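Local coordinates for nucleoside permease NupG (Escherichia coli K-12, PDB 7DLA), which transports purine and pyrimidine nucleosides across the inner membrane of the bacterium, driven by the proton motive force, at residues 41-52 / 354-363; 223-234 / 291-299. The protein carries 1 engineered substitution. All coordinates share one frame; numbering follows the deposited sequence.

Overall arrangement
Both contacts lie among the twelve transmembrane helices of the major facilitator fold, with their centres about 17 Å apart. Contact 1 pairs helix 37-64, the second membrane span, with helix 342-371, the eleventh, and so joins the two six-helix halves. Contact 2 stays within the C-terminal half, between the seventh span, broken at 223-225, and the end of helix 253-299. Both of its segments fall between residues 52 and 354 of contact 1. The contacts touch through Met229, which packs on Tyr44 of one half and Gly362 of the other. It thus borders an interface whose two sides are expected to shift against each other during alternating access, as in other members of the superfamily.

Contact 1 of 2, residues 41-52 / 354-363; sequences GAVYSSLGIAAV and NGFGCILGGI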
loop_
_atom_site.group_PDB
_atom_site.type_symbol
_atom_site.label_atom_id
_atom_site.label_comp_id
_atom_site.label_asym_id
_atom_site.label_seq_id
_atom_site.Cartn_x
_atom_site.Cartn_y
_atom_site.Cartn_z
ATOM N N GLY A 41 -4.409 14.284 0.780
ATOM C CA GLY A 41 -5.038 13.210 0.020
ATOM C C GLY A 41 -4.622 13.221 -1.438
ATOM O O GLY A 41 -4.411 12.167 -2.041
ATOM N N ALA A 42 -4.462 14.416 -2.022
ATOM C CA ALA A 42 -3.962 14.509 -3.390
ATOM C C ALA A 42 -2.466 14.256 -3.481
ATOM O O ALA A 42 -1.964 14.022 -4.583
ATOM C CB ALA A 42 -4.292 15.866 -3.981
ATOM N N VAL A 43 -1.733 14.332 -2.371
ATOM C CA VAL A 43 -0.321 13.949 -2.406
ATOM C C VAL A 43 -0.190 12.428 -2.394
ATOM O O VAL A 43 0.553 11.851 -3.196
ATOM C CB VAL A 43 0.482 14.644 -1.258
ATOM C CG1 VAL A 43 1.734 13.880 -0.852
ATOM C CG2 VAL A 43 0.930 16.028 -1.696
ATOM N N TYR A 44 -0.993 11.748 -1.579
ATOM C CA TYR A 44 -0.993 10.285 -1.552
ATOM C C TYR A 44 -1.694 9.685 -2.778
ATOM O O TYR A 44 -1.482 8.510 -3.093
ATOM C CB TYR A 44 -1.698 9.814 -0.288
ATOM C CG TYR A 44 -0.900 9.700 1.009
ATOM C CD1 TYR A 44 0.393 9.181 1.073
ATOM C CD2 TYR A 44 -1.461 10.161 2.198
ATOM C CE1 TYR A 44 1.095 9.111 2.328
ATOM C CE2 TYR A 44 -0.780 10.112 3.421
ATOM C CZ TYR A 44 0.478 9.586 3.489
ATOM O OH TYR A 44 1.066 9.549 4.729
ATOM N N SER A 45 -2.515 10.474 -3.486
ATOM C CA SER A 45 -3.094 10.019 -4.747
ATOM C C SER A 45 -2.017 9.679 -5.790
ATOM O O SER A 45 -2.239 8.853 -6.691
ATOM C CB SER A 45 -4.039 11.093 -5.264
ATOM O OG SER A 45 -3.320 12.223 -5.732
ATOM N N SER A 46 -0.845 10.307 -5.694
ATOM C CA SER A 46 0.165 10.151 -6.739
ATOM C C SER A 46 0.640 8.705 -6.825
ATOM O O SER A 46 0.956 8.212 -7.914
ATOM C CB SER A 46 1.334 11.107 -6.495
ATOM O OG SER A 46 1.638 11.196 -5.118
ATOM N N LEU A 47 0.731 8.020 -5.682
ATOM C CA LEU A 47 0.952 6.577 -5.696
ATOM C C LEU A 47 0.056 5.898 -6.719
ATOM O O LEU A 47 0.533 5.129 -7.555
ATOM C CB LEU A 47 0.717 6.005 -4.298
ATOM C CG LEU A 47 1.600 6.577 -3.184
ATOM C CD1 LEU A 47 0.813 7.348 -2.129
ATOM C CD2 LEU A 47 2.372 5.458 -2.529
ATOM N N GLY A 48 -1.247 6.198 -6.675
ATOM C CA GLY A 48 -2.181 5.634 -7.638
ATOM C C GLY A 48 -1.874 6.056 -9.060
ATOM O O GLY A 48 -1.805 5.220 -9.957
ATOM N N ILE A 49 -1.713 7.363 -9.293
ATOM C CA ILE A 49 -1.387 7.799 -10.660
ATOM C C ILE A 49 -0.212 7.007 -11.216
ATOM O O ILE A 49 -0.266 6.501 -12.338
ATOM C CB ILE A 49 -1.105 9.314 -10.784
ATOM C CG1 ILE A 49 -2.285 10.226 -10.383
ATOM C CG2 ILE A 49 -0.598 9.636 -12.184
ATOM C CD1 ILE A 49 -2.254 10.811 -9.003
ATOM N N ALA A 50 0.878 6.920 -10.458
ATOM C CA ALA A 50 2.040 6.161 -10.898
ATOM C C ALA A 50 1.718 4.686 -11.058
ATOM O O ALA A 50 2.265 4.013 -11.941
ATOM C CB ALA A 50 3.167 6.330 -9.892
ATOM N N ALA A 51 0.855 4.161 -10.187
ATOM C CA ALA A 51 0.667 2.720 -10.106
ATOM C C ALA A 51 -0.140 2.217 -11.284
ATOM O O ALA A 51 0.047 1.084 -11.737
ATOM C CB ALA A 51 -0.015 2.351 -8.792
ATOM N N VAL A 52 -1.040 3.040 -11.798
ATOM C CA VAL A 52 -1.907 2.544 -12.852
ATOM C C VAL A 52 -1.107 2.164 -14.094
ATOM O O VAL A 52 -1.429 1.175 -14.759
ATOM C CB VAL A 52 -3.000 3.562 -13.172
ATOM C CG1 VAL A 52 -3.700 3.986 -11.900
ATOM C CG2 VAL A 52 -2.411 4.726 -13.887
ATOM N N ASN A 354 -6.082 -0.894 -6.868
ATOM C CA ASN A 354 -5.009 -0.182 -6.183
ATOM C C ASN A 354 -4.535 1.068 -6.900
ATOM O O ASN A 354 -3.871 1.894 -6.275
ATOM C CB ASN A 354 -3.789 -1.091 -5.986
ATOM C CG ASN A 354 -4.058 -2.236 -5.054
ATOM O OD1 ASN A 354 -5.142 -2.815 -5.071
ATOM N ND2 ASN A 354 -3.075 -2.575 -4.224
ATOM N N GLY A 355 -4.802 1.210 -8.193
ATOM C CA GLY A 355 -4.451 2.445 -8.867
ATOM C C GLY A 355 -5.606 3.423 -8.802
ATOM O O GLY A 355 -5.534 4.459 -8.130
ATOM N N PHE A 356 -6.706 3.047 -9.460
ATOM C CA PHE A 356 -7.896 3.892 -9.538
ATOM C C PHE A 356 -8.604 3.974 -8.193
ATOM O O PHE A 356 -9.034 5.054 -7.771
ATOM C CB PHE A 356 -8.827 3.332 -10.603
ATOM C CG PHE A 356 -8.211 3.312 -11.957
ATOM C CD1 PHE A 356 -7.814 4.495 -12.563
ATOM C CD2 PHE A 356 -7.941 2.096 -12.594
ATOM C CE1 PHE A 356 -7.216 4.475 -13.811
ATOM C CE2 PHE A 356 -7.334 2.058 -13.843
ATOM C CZ PHE A 356 -6.968 3.252 -14.454
ATOM N N GLY A 357 -8.768 2.831 -7.525
ATOM C CA GLY A 357 -9.195 2.865 -6.141
ATOM C C GLY A 357 -8.374 3.844 -5.331
ATOM O O GLY A 357 -8.921 4.629 -4.556
ATOM N N CYS A 358 -7.048 3.851 -5.542
ATOM C CA CYS A 358 -6.183 4.737 -4.771
ATOM C C CYS A 358 -6.452 6.188 -5.105
ATOM O O CYS A 358 -6.654 7.006 -4.210
ATOM C CB CYS A 358 -4.706 4.416 -5.012
ATOM S SG CYS A 358 -3.458 5.192 -3.867
ATOM N N ILE A 359 -6.403 6.546 -6.385
ATOM C CA ILE A 359 -6.611 7.943 -6.742
ATOM C C ILE A 359 -7.936 8.437 -6.194
ATOM O O ILE A 359 -8.007 9.477 -5.517
ATOM C CB ILE A 359 -6.516 8.137 -8.260
ATOM C CG1 ILE A 359 -5.318 7.367 -8.803
ATOM C CG2 ILE A 359 -6.422 9.588 -8.584
ATOM C CD1 ILE A 359 -5.340 7.154 -10.284
ATOM N N LEU A 360 -9.002 7.678 -6.440
ATOM C CA LEU A 360 -10.319 8.130 -6.023
ATOM C C LEU A 360 -10.395 8.239 -4.500
ATOM O O LEU A 360 -10.793 9.284 -3.960
ATOM C CB LEU A 360 -11.388 7.201 -6.590
ATOM C CG LEU A 360 -12.699 7.055 -5.825
ATOM C CD1 LEU A 360 -13.522 8.312 -5.955
ATOM C CD2 LEU A 360 -13.481 5.866 -6.394
ATOM N N GLY A 361 -9.965 7.192 -3.788
ATOM C CA GLY A 361 -9.971 7.242 -2.334
ATOM C C GLY A 361 -9.117 8.363 -1.767
ATOM O O GLY A 361 -9.563 9.125 -0.907
ATOM N N GLY A 362 -7.872 8.466 -2.212
ATOM C CA GLY A 362 -6.986 9.505 -1.734
ATOM C C GLY A 362 -7.611 10.875 -1.812
ATOM O O GLY A 362 -7.730 11.573 -0.791
ATOM N N ILE A 363 -8.062 11.249 -3.014
ATOM C CA ILE A 363 -8.660 12.572 -3.199
ATOM C C ILE A 363 -9.910 12.743 -2.334
ATOM O O ILE A 363 -10.049 13.731 -1.596
ATOM C CB ILE A 363 -8.967 12.810 -4.687
ATOM C CG1 ILE A 363 -7.709 13.266 -5.430
ATOM C CG2 ILE A 363 -10.141 13.780 -4.855
ATOM C CD1 ILE A 363 -8.016 13.827 -6.800
#
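Ile359 and Val52 each place CG1 beside their own backbone N and anti to the carbonyl carbon, with chi1 of -44° and -51°. This brings both branches into the junction between the two halves of the major facilitator fold, where the second and eleventh membrane helices run antiparallel. The segment axes approach to 7.4 Å, at 166° between their directions. Ile359 acts as a knob in a hole made by Ser45, Gly48, Ile49 and Val52. Its CG1 lies against the backbone, 3.6 Å from Ile49 N, and its CD1 reaches on toward Val52 CG1. That valine methyl is the hub at this end. It rests 3.5 Å from Gly355 CA and also sits over one face of the Phe356 ring, offset toward the rim, in a CH-pi contact.

Glycines let the main chains come this near. Gly48 CA faces Gly355 O in a CA-H...O contact of 3.6 Å, and Gly41 CA meets Gly362 O in the same way. Cys358 lies between these two points. Its CB touches Gly48 CA, and its SG lies beside Gly48 N at 3.7 Å and also packs on Leu47 CB. The Tyr44 ring turns from the 354-363 helix, and its OH hydrogen-bonds with Gly26 N and Leu22 O. Met218 of helix 208-222 also touches the Phe356 side chain. The Ser45 hydroxyl is tied back to Ala42 O within its own helix, and Ser45 CB lies 4.3 Å from Ile363 CG1.

Contact 2 of 2, residues 223-234 / 291-299; sequences ELQITNMFGNTF and WILRFALFA
Thr227 and Arg294 make the polar link between the seventh and ninth membrane spans in the C-terminal half of the major facilitator fold. The helices run nearly parallel, at 11°, but their axes stay 12.2 Å apart, and Trp291, Arg294, Phe295 and Phe298 fill the gap. Thr227 OG1 sits at the guanidinium edge, somewhat out of its plane, and accepts from Arg294 NH2 at 2.5 Å, while NE adds a weak second bond. Ser260 and Ser314 bind NH2 and NH1, fixing the guanidinium from several sides.

The close packing is around Trp291, against the non-helical break at 223-225. Glu223 O lies over one face of the indole, Thr227 CG2 meets its edge, and Leu224 CD2 crosses to Trp291 CZ2 at 3.4 Å. Glu223 OE2 passes Trp291 CB and points to the rim of Phe295, 3.8 Å from CE2. The carboxylate stands nearly upright to that ring, and Ser391 holds OE2.

The ring contact at Phe234 is looser, though also buried: the Phe234 and Phe298 rings hardly overlap, their planes 28° and centroids 5.2 Å apart. Trp384 packs edge-to-face with both. Phe298 has Phe234 CE2 over one face and Arg294 NE over the opposite one.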
loop_
_atom_site.group_PDB
_atom_site.type_symbol
_atom_site.label_atom_id
_atom_site.label_comp_id
_atom_site.label_asym_id
_atom_site.label_seq_id
_atom_site.Cartn_x
_atom_site.Cartn_y
_atom_site.Cartn_z
ATOM N N GLU A 223 -11.185 2.777 -0.180
ATOM C CA GLU A 223 -10.955 2.939 1.252
ATOM C C GLU A 223 -9.806 2.086 1.788
ATOM O O GLU A 223 -9.653 1.968 3.007
ATOM C CB GLU A 223 -12.213 2.649 2.070
ATOM C CG GLU A 223 -12.515 1.177 2.270
ATOM C CD GLU A 223 -13.965 0.955 2.549
ATOM O OE1 GLU A 223 -14.753 1.793 2.088
ATOM O OE2 GLU A 223 -14.330 -0.038 3.217
ATOM N N LEU A 224 -8.991 1.492 0.921
ATOM C CA LEU A 224 -8.014 0.523 1.416
ATOM C C LEU A 224 -6.918 1.183 2.247
ATOM O O LEU A 224 -6.498 0.625 3.269
ATOM C CB LEU A 224 -7.401 -0.262 0.254
ATOM C CG LEU A 224 -8.170 -1.496 -0.213
ATOM C CD1 LEU A 224 -7.408 -2.164 -1.314
ATOM C CD2 LEU A 224 -8.363 -2.458 0.935
ATOM N N GLN A 225 -6.386 2.307 1.767
ATOM C CA GLN A 225 -5.223 2.984 2.403
ATOM C C GLN A 225 -5.609 4.136 3.330
ATOM O O GLN A 225 -4.712 4.677 3.955
ATOM C CB GLN A 225 -4.360 3.608 1.315
ATOM C CG GLN A 225 -4.347 2.809 0.032
ATOM C CD GLN A 225 -3.312 1.724 0.119
ATOM O OE1 GLN A 225 -2.698 1.524 1.154
ATOM N NE2 GLN A 225 -3.122 1.006 -0.968
ATOM N N ILE A 226 -6.891 4.456 3.455
ATOM C CA ILE A 226 -7.381 5.607 4.271
ATOM C C ILE A 226 -6.781 5.572 5.668
ATOM O O ILE A 226 -6.327 6.590 6.133
ATOM C CB ILE A 226 -8.908 5.582 4.363
ATOM C CG1 ILE A 226 -9.551 5.990 3.046
ATOM C CG2 ILE A 226 -9.373 6.468 5.495
ATOM C CD1 ILE A 226 -11.007 6.170 3.174
ATOM N N THR A 227 -6.819 4.412 6.301
ATOM C CA THR A 227 -6.256 4.187 7.646
ATOM C C THR A 227 -4.748 4.453 7.600
ATOM O O THR A 227 -4.233 5.091 8.508
ATOM C CB THR A 227 -6.616 2.752 8.015
ATOM O OG1 THR A 227 -5.747 2.264 9.026
ATOM C CG2 THR A 227 -6.512 1.849 6.809
ATOM N N ASN A 228 -4.085 4.032 6.527
ATOM C CA ASN A 228 -2.625 4.209 6.357
ATOM C C ASN A 228 -2.310 5.651 5.979
ATOM O O ASN A 228 -1.166 6.030 6.107
ATOM C CB ASN A 228 -2.075 3.260 5.297
ATOM C CG ASN A 228 -2.108 1.816 5.731
ATOM O OD1 ASN A 228 -2.148 1.527 6.916
ATOM N ND2 ASN A 228 -2.094 0.907 4.778
ATOM N N MET A 229 -3.284 6.407 5.494
ATOM C CA MET A 229 -3.002 7.813 5.140
ATOM C C MET A 229 -3.245 8.707 6.350
ATOM O O MET A 229 -2.470 9.601 6.561
ATOM C CB MET A 229 -3.914 8.299 4.017
ATOM C CG MET A 229 -3.681 7.639 2.693
ATOM S SD MET A 229 -4.735 8.335 1.421
ATOM C CE MET A 229 -6.283 7.559 1.863
ATOM N N PHE A 230 -4.252 8.434 7.163
ATOM C CA PHE A 230 -4.509 9.408 8.210
ATOM C C PHE A 230 -4.570 8.826 9.607
ATOM O O PHE A 230 -4.983 9.536 10.520
ATOM C CB PHE A 230 -5.813 10.178 7.955
ATOM C CG PHE A 230 -5.842 10.920 6.652
ATOM C CD1 PHE A 230 -5.342 12.213 6.569
ATOM C CD2 PHE A 230 -6.419 10.346 5.526
ATOM C CE1 PHE A 230 -5.376 12.896 5.371
ATOM C CE2 PHE A 230 -6.455 11.020 4.329
ATOM C CZ PHE A 230 -5.931 12.288 4.242
ATOM N N GLY A 231 -4.199 7.568 9.818
ATOM C CA GLY A 231 -4.353 6.998 11.142
ATOM C C GLY A 231 -3.331 7.568 12.097
ATOM O O GLY A 231 -3.613 7.803 13.277
ATOM N N ASN A 232 -2.140 7.838 11.584
ATOM C CA ASN A 232 -1.125 8.457 12.407
ATOM C C ASN A 232 -1.533 9.891 12.743
ATOM O O ASN A 232 -1.309 10.364 13.867
ATOM C CB ASN A 232 0.206 8.402 11.663
ATOM C CG ASN A 232 1.306 9.085 12.401
ATOM O OD1 ASN A 232 1.455 10.306 12.365
ATOM N ND2 ASN A 232 2.127 8.279 13.069
ATOM N N THR A 233 -2.165 10.590 11.781
ATOM C CA THR A 233 -2.666 11.943 12.040
ATOM C C THR A 233 -3.822 11.929 13.019
ATOM O O THR A 233 -3.945 12.835 13.845
ATOM C CB THR A 233 -3.088 12.631 10.739
ATOM O OG1 THR A 233 -2.072 12.456 9.739
ATOM C CG2 THR A 233 -3.305 14.108 10.963
ATOM N N PHE A 234 -4.652 10.893 12.965
ATOM C CA PHE A 234 -5.747 10.762 13.913
ATOM C C PHE A 234 -5.226 10.468 15.316
ATOM O O PHE A 234 -5.774 10.971 16.302
ATOM C CB PHE A 234 -6.732 9.699 13.410
ATOM C CG PHE A 234 -7.529 9.034 14.493
ATOM C CD1 PHE A 234 -8.499 9.740 15.190
ATOM C CD2 PHE A 234 -7.272 7.725 14.863
ATOM C CE1 PHE A 234 -9.231 9.137 16.207
ATOM C CE2 PHE A 234 -8.007 7.109 15.875
ATOM C CZ PHE A 234 -8.981 7.815 16.550
ATOM N N TRP A 291 -13.866 -4.080 7.392
ATOM C CA TRP A 291 -13.626 -2.644 7.230
ATOM C C TRP A 291 -14.597 -1.812 8.061
ATOM O O TRP A 291 -14.216 -0.779 8.639
ATOM C CB TRP A 291 -13.700 -2.228 5.762
ATOM C CG TRP A 291 -12.445 -2.496 5.006
ATOM C CD1 TRP A 291 -12.248 -3.420 4.020
ATOM C CD2 TRP A 291 -11.173 -1.859 5.220
ATOM N NE1 TRP A 291 -10.933 -3.369 3.581
ATOM C CE2 TRP A 291 -10.259 -2.424 4.307
ATOM C CE3 TRP A 291 -10.723 -0.855 6.092
ATOM C CZ2 TRP A 291 -8.922 -2.023 4.243
ATOM C CZ3 TRP A 291 -9.384 -0.454 6.027
ATOM C CH2 TRP A 291 -8.503 -1.037 5.110
ATOM N N ILE A 292 -15.864 -2.228 8.108
ATOM C CA ILE A 292 -16.835 -1.565 8.976
ATOM C C ILE A 292 -16.291 -1.519 10.388
ATOM O O ILE A 292 -16.154 -0.443 10.990
ATOM C CB ILE A 292 -18.186 -2.300 8.958
ATOM C CG1 ILE A 292 -18.749 -2.393 7.544
ATOM C CG2 ILE A 292 -19.171 -1.611 9.918
ATOM C CD1 ILE A 292 -20.019 -3.197 7.477
ATOM N N LEU A 293 -15.999 -2.712 10.929
ATOM C CA LEU A 293 -15.502 -2.808 12.302
ATOM C C LEU A 293 -14.271 -1.935 12.527
ATOM O O LEU A 293 -14.143 -1.269 13.565
ATOM C CB LEU A 293 -15.164 -4.243 12.630
ATOM C CG LEU A 293 -16.217 -5.157 13.192
ATOM C CD1 LEU A 293 -15.813 -6.544 12.767
ATOM C CD2 LEU A 293 -16.180 -5.054 14.696
ATOM N N ARG A 294 -13.353 -1.934 11.566
ATOM C CA ARG A 294 -12.132 -1.149 11.672
ATOM C C ARG A 294 -12.470 0.325 11.878
ATOM O O ARG A 294 -12.126 0.920 12.914
ATOM C CB ARG A 294 -11.303 -1.374 10.400
ATOM C CG ARG A 294 -9.789 -1.149 10.434
ATOM C CD ARG A 294 -9.385 0.305 10.621
ATOM N NE ARG A 294 -7.955 0.517 10.373
ATOM C CZ ARG A 294 -6.948 0.202 11.182
ATOM N NH1 ARG A 294 -7.173 -0.365 12.365
ATOM N NH2 ARG A 294 -5.707 0.461 10.783
ATOM N N PHE A 295 -13.195 0.915 10.915
ATOM C CA PHE A 295 -13.526 2.338 11.013
ATOM C C PHE A 295 -14.405 2.634 12.233
ATOM O O PHE A 295 -14.262 3.688 12.864
ATOM C CB PHE A 295 -14.225 2.807 9.743
ATOM C CG PHE A 295 -13.367 2.742 8.502
ATOM C CD1 PHE A 295 -12.180 3.441 8.414
ATOM C CD2 PHE A 295 -13.792 2.008 7.391
ATOM C CE1 PHE A 295 -11.406 3.397 7.259
ATOM C CE2 PHE A 295 -13.026 1.958 6.236
ATOM C CZ PHE A 295 -11.823 2.655 6.178
ATOM N N ALA A 296 -15.316 1.720 12.586
ATOM C CA ALA A 296 -16.137 1.903 13.781
ATOM C C ALA A 296 -15.285 1.964 15.044
ATOM O O ALA A 296 -15.544 2.782 15.936
ATOM C CB ALA A 296 -17.154 0.774 13.889
ATOM N N LEU A 297 -14.264 1.108 15.137
ATOM C CA LEU A 297 -13.417 1.089 16.325
ATOM C C LEU A 297 -12.492 2.319 16.406
ATOM O O LEU A 297 -12.163 2.789 17.510
ATOM C CB LEU A 297 -12.632 -0.222 16.350
ATOM C CG LEU A 297 -13.413 -1.465 16.759
ATOM C CD1 LEU A 297 -12.549 -2.660 16.642
ATOM C CD2 LEU A 297 -13.907 -1.374 18.184
ATOM N N PHE A 298 -12.059 2.834 15.248
ATOM C CA PHE A 298 -11.360 4.119 15.187
ATOM C C PHE A 298 -12.240 5.268 15.658
ATOM O O PHE A 298 -11.758 6.192 16.323
ATOM C CB PHE A 298 -10.902 4.359 13.753
ATOM C CG PHE A 298 -9.461 4.080 13.518
ATOM C CD1 PHE A 298 -8.864 2.955 14.045
ATOM C CD2 PHE A 298 -8.743 4.863 12.618
ATOM C CE1 PHE A 298 -7.542 2.687 13.782
ATOM C CE2 PHE A 298 -7.433 4.590 12.330
ATOM C CZ PHE A 298 -6.828 3.504 12.913
ATOM N N ALA A 299 -13.529 5.237 15.291
ATOM C CA ALA A 299 -14.477 6.281 15.665
ATOM C C ALA A 299 -14.666 6.407 17.173
ATOM O O ALA A 299 -14.886 7.512 17.672
ATOM C CB ALA A 299 -15.817 6.021 14.999
#